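Local coordinates for autophagy protein 5 (Saccharomyces cerevisiae, PDB 2DYO), which takes part in forming autophagic vesicles and in cytoplasm-to-vacuole transport, and is also required for the selective breakdown of nuclei and mitochondria, at residues V20-D23 with P24-M28; P53-W56 with N57-S61; P230-K233 with D234-G237. One frame throughout, in Å; residues are numbered along the deposited sequence.

Contact 1: V20-D23 with P24-M28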
loop_
_atom_site.group_PDB
_atom_site.type_symbol
_atom_site.label_atom_id
_atom_site.label_comp_id
_atom_site.label_asym_id
_atom_site.label_seq_id
_atom_site.Cartn_x
_atom_site.Cartn_y
_atom_site.Cartn_z
ATOM N N VAL A 20 3.567 -0.745 -15.999
ATOM C CA VAL A 20 4.042 0.629 -15.945
ATOM C C VAL A 20 4.346 1.158 -17.342
ATOM O O VAL A 20 5.037 0.506 -18.129
ATOM C CB VAL A 20 5.323 0.749 -15.085
ATOM C CG1 VAL A 20 5.813 2.195 -15.084
ATOM C CG2 VAL A 20 5.040 0.289 -13.659
ATOM N N SER A 21 3.825 2.339 -17.646
ATOM C CA SER A 21 4.071 2.959 -18.938
ATOM C C SER A 21 4.758 4.295 -18.703
ATOM O O SER A 21 4.363 5.063 -17.824
ATOM C CB SER A 21 2.758 3.178 -19.687
ATOM O OG SER A 21 1.918 4.058 -18.967
ATOM N N ILE A 22 5.793 4.564 -19.488
ATOM C CA ILE A 22 6.552 5.804 -19.375
ATOM C C ILE A 22 6.080 6.771 -20.451
ATOM O O ILE A 22 6.263 6.505 -21.638
ATOM C CB ILE A 22 8.061 5.545 -19.587
ATOM C CG1 ILE A 22 8.527 4.394 -18.689
ATOM C CG2 ILE A 22 8.854 6.815 -19.310
ATOM C CD1 ILE A 22 8.271 4.612 -17.209
ATOM N N ASP A 23 5.475 7.888 -20.047
ATOM C CA ASP A 23 4.998 8.865 -21.022
ATOM C C ASP A 23 6.117 9.284 -21.965
ATOM O O ASP A 23 7.262 9.438 -21.552
ATOM C CB ASP A 23 4.429 10.106 -20.333
ATOM C CG ASP A 23 2.992 9.919 -19.884
ATOM O OD1 ASP A 23 2.351 10.929 -19.526
ATOM O OD2 ASP A 23 2.503 8.767 -19.883
ATOM N N PRO A 24 5.791 9.476 -23.251
ATOM C CA PRO A 24 6.786 9.880 -24.251
ATOM C C PRO A 24 7.522 11.170 -23.892
ATOM O O PRO A 24 8.619 11.425 -24.389
ATOM C CB PRO A 24 5.959 10.001 -25.533
ATOM C CG PRO A 24 4.589 10.344 -25.029
ATOM C CD PRO A 24 4.444 9.424 -23.843
ATOM N N SER A 25 6.922 11.971 -23.017
ATOM C CA SER A 25 7.531 13.225 -22.590
ATOM C C SER A 25 8.931 12.998 -22.014
ATOM O O SER A 25 9.770 13.896 -22.043
ATOM C CB SER A 25 6.646 13.911 -21.546
ATOM O OG SER A 25 6.444 13.075 -20.419
ATOM N N PHE A 26 9.175 11.793 -21.501
ATOM C CA PHE A 26 10.469 11.428 -20.913
ATOM C C PHE A 26 11.452 10.889 -21.947
ATOM O O PHE A 26 12.666 10.916 -21.736
ATOM C CB PHE A 26 10.305 10.323 -19.856
ATOM C CG PHE A 26 9.622 10.761 -18.591
ATOM C CD1 PHE A 26 8.254 11.000 -18.564
ATOM C CD2 PHE A 26 10.352 10.900 -17.414
ATOM C CE1 PHE A 26 7.621 11.369 -17.379
ATOM C CE2 PHE A 26 9.730 11.268 -16.227
ATOM C CZ PHE A 26 8.363 11.503 -16.209
ATOM N N LEU A 27 10.922 10.397 -23.061
ATOM C CA LEU A 27 11.748 9.774 -24.085
ATOM C C LEU A 27 12.063 10.551 -25.358
ATOM O O LEU A 27 11.374 11.504 -25.731
ATOM C CB LEU A 27 11.125 8.424 -24.444
ATOM C CG LEU A 27 10.782 7.581 -23.207
ATOM C CD1 LEU A 27 9.915 6.395 -23.594
ATOM C CD2 LEU A 27 12.066 7.118 -22.530
ATOM N N MET A 28 13.131 10.116 -26.017
ATOM C CA MET A 28 13.586 10.716 -27.262
ATOM C C MET A 28 12.730 10.194 -28.406
ATOM O O MET A 28 12.577 8.986 -28.587
ATOM C CB MET A 28 15.060 10.377 -27.501
ATOM C CG MET A 28 16.029 11.469 -27.045
ATOM S SD MET A 28 17.772 10.961 -26.891
ATOM C CE MET A 28 17.709 9.205 -27.391
HETATM O O HOH W 1 4.283 13.447 -19.082
#
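The Phe26 ring meets the backbone of Asp23 at its edge: Asp23 O lies near the ring plane, 3.5 Å from Phe26 CD1. Ile22 comes to the same side chain from another direction. Its CG2 branch sits obliquely to the ring and rests on the stem, with Ile22 CG2 3.8 Å from Phe26 CB, and the two side chains run at about a right angle to each other. Beyond these two segments Phe75 brings its own ring to Phe26, the planes inclined at about 45°, while Leu123 and Met125 of strand 118-126 and Trp56 of helix 52-59 also pack on it. This is the point where strand 15-22, the first strand of the ubiquitin-like UblA domain, runs out into a short 3-10 turn on its way to the neighbouring antiparallel strand 37-43. The turn is held by a nearly straight bond from Phe26 N to Asp23 O, 3.0 Å long with an N-H...O angle of 168°. One residue on, Leu27 N repeats the pattern by bonding to Pro24 O at 2.9 Å. Phe26 holds CG anti to its own carbonyl carbon (chi1 -70°), a setting that brings the ring edge, at CD1, beside the Asp23 carbonyl. Leu27 makes a looser approach to the strand end, its CG 4.4 Å from Ile22 CG2. On the polar side a single water joins the carboxylate of Asp23 to the hydroxyl of Ser25: it donates to Asp23 OD1 at 3.2 Å and lies 2.6 Å from Ser25 OG. That hydroxyl stands between the backbone N and the carbonyl carbon of its own residue, which turns it back towards Asp23, with Ser25 OG 3.6 Å from Asp23 CB.

Contact 2: P53-W56 with N57-S61; sequences PLIW and NKIKS
Trp56 and Ile59 supply the closest apolar contact of this turn: Ile59 CD1 lies 3.7 Å from Trp56 CZ3 and equally near CE3, oblique to the indole. Ile55 runs alongside Ile59, pointing the same way, with Ile55 CG2 4.1 Å from Ile59 CD1, so that one methyl touches both neighbours. With chi1 at 64°, Ile59 CG1 stands between its own N and carbonyl carbon, which also sets it against Ile55 O. Among the backbone bonds, Asn57 N gives a straight one to Pro53 O at 3.0 Å. Ile55 O is gripped twice, by Ile59 N almost along the carbonyl direction and by Lys58 N from far above its plane. Trp56 O receives two weak bonds, from Ile59 N and Lys60 N. Polar side chains take the outer side: Lys60 NZ, at the end of an extended chain, donates to Asn57 OD1 over 3.0 Å. Asn57 ND2 donates to a water that in turn bonds Leu54 O at 2.8 Å. Both ends of the amide are thereby occupied, which should restrain its rotation. Lys58 NZ reaches instead to the carbonyl oxygens of Val37 and Glu34. Bonds of the i+4 and i+3 kinds are thus shared over the last turn of helix 52-59, the helix that packs Ile55 and Ile59 on strand 15-22 in the beta-grasp fold of the UblA domain.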
loop_
_atom_site.group_PDB
_atom_site.type_symbol
_atom_site.label_atom_id
_atom_site.label_comp_id
_atom_site.label_asym_id
_atom_site.label_seq_id
_atom_site.Cartn_x
_atom_site.Cartn_y
_atom_site.Cartn_z
ATOM N N PRO A 53 14.439 3.156 -9.447
ATOM C CA PRO A 53 15.758 2.728 -9.931
ATOM C C PRO A 53 15.613 1.817 -11.148
ATOM O O PRO A 53 16.337 1.955 -12.138
ATOM C CB PRO A 53 16.342 1.992 -8.727
ATOM C CG PRO A 53 15.762 2.750 -7.571
ATOM C CD PRO A 53 14.314 2.912 -7.997
ATOM N N LEU A 54 14.666 0.887 -11.061
ATOM C CA LEU A 54 14.398 -0.057 -12.139
ATOM C C LEU A 54 13.942 0.691 -13.392
ATOM O O LEU A 54 14.339 0.359 -14.510
ATOM C CB LEU A 54 13.312 -1.046 -11.701
ATOM C CG LEU A 54 12.892 -2.125 -12.698
ATOM C CD1 LEU A 54 14.014 -3.140 -12.844
ATOM C CD2 LEU A 54 11.621 -2.813 -12.207
ATOM N N ILE A 55 13.102 1.700 -13.196
ATOM C CA ILE A 55 12.595 2.498 -14.303
ATOM C C ILE A 55 13.708 3.314 -14.958
ATOM O O ILE A 55 13.923 3.240 -16.173
ATOM C CB ILE A 55 11.485 3.460 -13.826
ATOM C CG1 ILE A 55 10.265 2.654 -13.368
ATOM C CG2 ILE A 55 11.105 4.425 -14.946
ATOM C CD1 ILE A 55 9.112 3.506 -12.874
ATOM N N TRP A 56 14.417 4.096 -14.153
ATOM C CA TRP A 56 15.497 4.920 -14.668
ATOM C C TRP A 56 16.534 4.095 -15.426
ATOM O O TRP A 56 16.927 4.453 -16.538
ATOM C CB TRP A 56 16.163 5.684 -13.521
ATOM C CG TRP A 56 15.308 6.793 -12.964
ATOM C CD1 TRP A 56 15.029 7.033 -11.647
ATOM C CD2 TRP A 56 14.639 7.818 -13.707
ATOM N NE1 TRP A 56 14.229 8.144 -11.526
ATOM C CE2 TRP A 56 13.975 8.647 -12.775
ATOM C CE3 TRP A 56 14.540 8.120 -15.072
ATOM C CZ2 TRP A 56 13.220 9.756 -13.164
ATOM C CZ3 TRP A 56 13.788 9.226 -15.459
ATOM C CH2 TRP A 56 13.138 10.030 -14.505
ATOM N N ASN A 57 16.969 2.986 -14.835
ATOM C CA ASN A 57 17.966 2.135 -15.476
ATOM C C ASN A 57 17.554 1.652 -16.863
ATOM O O ASN A 57 18.407 1.378 -17.702
ATOM C CB ASN A 57 18.278 0.915 -14.610
ATOM C CG ASN A 57 19.257 -0.037 -15.284
ATOM O OD1 ASN A 57 20.417 0.310 -15.516
ATOM N ND2 ASN A 57 18.790 -1.236 -15.609
ATOM N N LYS A 58 16.252 1.549 -17.110
ATOM C CA LYS A 58 15.783 1.071 -18.404
ATOM C C LYS A 58 15.632 2.154 -19.463
ATOM O O LYS A 58 15.811 1.886 -20.650
ATOM C CB LYS A 58 14.449 0.331 -18.251
ATOM C CG LYS A 58 13.929 -0.233 -19.568
ATOM C CD LYS A 58 12.650 -1.035 -19.398
ATOM C CE LYS A 58 12.275 -1.710 -20.708
ATOM N NZ LYS A 58 11.086 -2.594 -20.588
ATOM N N ILE A 59 15.312 3.372 -19.043
ATOM C CA ILE A 59 15.116 4.465 -19.991
ATOM C C ILE A 59 16.257 5.482 -20.036
ATOM O O ILE A 59 16.226 6.418 -20.835
ATOM C CB ILE A 59 13.806 5.226 -19.684
ATOM C CG1 ILE A 59 13.902 5.904 -18.314
ATOM C CG2 ILE A 59 12.631 4.264 -19.703
ATOM C CD1 ILE A 59 12.698 6.761 -17.967
ATOM N N LYS A 60 17.260 5.296 -19.187
ATOM C CA LYS A 60 18.390 6.216 -19.116
ATOM C C LYS A 60 18.972 6.608 -20.474
ATOM O O LYS A 60 19.102 7.790 -20.779
ATOM C CB LYS A 60 19.493 5.616 -18.240
ATOM C CG LYS A 60 19.921 4.225 -18.663
ATOM C CD LYS A 60 20.967 3.646 -17.721
ATOM C CE LYS A 60 21.346 2.234 -18.147
ATOM N NZ LYS A 60 22.412 1.645 -17.288
ATOM N N SER A 61 19.307 5.614 -21.286
ATOM C CA SER A 61 19.898 5.858 -22.597
ATOM C C SER A 61 18.992 6.528 -23.628
ATOM O O SER A 61 19.465 6.937 -24.688
ATOM C CB SER A 61 20.424 4.542 -23.175
ATOM O OG SER A 61 21.417 3.981 -22.332
HETATM O O HOH W 2 15.655 -1.862 -15.645
#

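Contact 3: P230-K233 with D234-G237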
loop_
_atom_site.group_PDB
_atom_site.type_symbol
_atom_site.label_atom_id
_atom_site.label_comp_id
_atom_site.label_asym_id
_atom_site.label_seq_id
_atom_site.Cartn_x
_atom_site.Cartn_y
_atom_site.Cartn_z
ATOM N N PRO A 230 -14.048 -2.725 20.827
ATOM C CA PRO A 230 -15.030 -2.461 19.773
ATOM C C PRO A 230 -14.937 -3.287 18.494
ATOM O O PRO A 230 -13.863 -3.740 18.092
ATOM C CB PRO A 230 -14.843 -0.968 19.497
ATOM C CG PRO A 230 -13.388 -0.776 19.711
ATOM C CD PRO A 230 -13.124 -1.588 20.979
ATOM N N THR A 231 -16.093 -3.467 17.870
ATOM C CA THR A 231 -16.209 -4.173 16.605
ATOM C C THR A 231 -16.306 -3.052 15.568
ATOM O O THR A 231 -16.405 -1.878 15.931
ATOM C CB THR A 231 -17.508 -4.983 16.533
ATOM O OG1 THR A 231 -18.617 -4.082 16.627
ATOM C CG2 THR A 231 -17.587 -5.991 17.677
ATOM N N LEU A 232 -16.267 -3.395 14.286
ATOM C CA LEU A 232 -16.390 -2.363 13.257
ATOM C C LEU A 232 -17.736 -1.656 13.400
ATOM O O LEU A 232 -17.834 -0.442 13.215
ATOM C CB LEU A 232 -16.275 -2.970 11.861
ATOM C CG LEU A 232 -14.874 -3.416 11.432
ATOM C CD1 LEU A 232 -14.915 -3.940 9.997
ATOM C CD2 LEU A 232 -13.906 -2.233 11.537
ATOM N N LYS A 233 -18.776 -2.418 13.727
ATOM C CA LYS A 233 -20.108 -1.837 13.902
ATOM C C LYS A 233 -20.083 -0.808 15.025
ATOM O O LYS A 233 -20.728 0.235 14.937
ATOM C CB LYS A 233 -21.129 -2.924 14.239
ATOM C CG LYS A 233 -22.553 -2.405 14.418
ATOM C CD LYS A 233 -23.187 -2.067 13.074
ATOM C CE LYS A 233 -24.665 -1.699 13.224
ATOM N NZ LYS A 233 -25.346 -1.649 11.891
ATOM N N ASP A 234 -19.338 -1.110 16.082
ATOM C CA ASP A 234 -19.217 -0.213 17.225
ATOM C C ASP A 234 -18.657 1.156 16.842
ATOM O O ASP A 234 -18.933 2.155 17.510
ATOM C CB ASP A 234 -18.314 -0.835 18.292
ATOM C CG ASP A 234 -19.028 -1.864 19.139
ATOM O OD1 ASP A 234 -18.334 -2.620 19.853
ATOM O OD2 ASP A 234 -20.276 -1.908 19.103
ATOM N N ILE A 235 -17.854 1.211 15.783
ATOM C CA ILE A 235 -17.300 2.493 15.376
ATOM C C ILE A 235 -17.957 2.983 14.096
ATOM O O ILE A 235 -17.353 3.724 13.318
ATOM C CB ILE A 235 -15.767 2.421 15.172
ATOM C CG1 ILE A 235 -15.421 1.491 14.010
ATOM C CG2 ILE A 235 -15.096 1.956 16.451
ATOM C CD1 ILE A 235 -13.973 1.648 13.524
ATOM N N GLU A 236 -19.203 2.562 13.891
ATOM C CA GLU A 236 -19.982 2.941 12.719
ATOM C C GLU A 236 -20.093 4.459 12.626
ATOM O O GLU A 236 -20.348 5.004 11.552
ATOM C CB GLU A 236 -21.390 2.334 12.799
ATOM C CG GLU A 236 -22.195 2.829 14.003
ATOM C CD GLU A 236 -23.572 2.184 14.128
ATOM O OE1 GLU A 236 -24.243 2.413 15.160
ATOM O OE2 GLU A 236 -23.989 1.456 13.201
ATOM N N GLY A 237 -19.903 5.127 13.758
ATOM C CA GLY A 237 -19.990 6.577 13.795
ATOM C C GLY A 237 -18.814 7.259 13.114
ATOM O O GLY A 237 -18.910 8.424 12.722
HETATM O O HOH W 3 -22.961 1.210 17.163
#
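Thr231 and Asp234 exchange a reciprocal pair of side-chain-to-backbone bonds in the turn just ahead of the N-cap residue Ile235 and helix 236-239, in the ubiquitin-like (beta-grasp) UblB domain. Thr231 N donates to Asp234 OD1 at 3.1 Å, meeting it from above the carboxylate plane, and Asp234 N returns a bond of 3.1 Å to Thr231 OG1. A chi1 of 62° puts that hydroxyl between its own N and carbonyl carbon, facing the Asp234 amide. A valine here would remove the hydroxyl and would probably leave Asp234 N without its side-chain acceptor, reducing the reciprocal pair to one bond. Further round, Ile235 N bonds to Leu232 O and Glu236 N to Lys233 O. Lys233 O has a further donor, a water that bonds it weakly and gives a firmer bond to Glu236 OE1 at 2.7 Å. Pro230 CB touches Asp234 CB at 3.7 Å, while the buried Leu232 and Ile235 both pack on Leu266 of helix 266-273. At the surface Lys233, bent at chi2, crosses Glu236 in a long salt bridge, with NZ 3.6 Å from OE2 and Lys233 CE nearer, 3.2 Å from the same Glu236 OE2.

How the contacts relate
From the N terminus the three follow in series; each is a local turn of continuous chain, so none encloses, nests in or crosses another. Contact 1 turns the chain out of strand 15-22. After strand 37-43 the chain returns in helix 52-59, and contact 2 lies against contact 1: Ile22 CD1 is 3.6 Å from Ile55 CG2, Leu27 CD2 is 3.8 Å from Ile59 CB, and Phe26 CE2 is 4.0 Å from Trp56 CH2. Together they tie sheet to helix within the UblA domain. Contact 3 comes far later, in the UblB domain across the chain's centre, its nearest atoms about 31 Å from contact 1 and about 34 Å from contact 2.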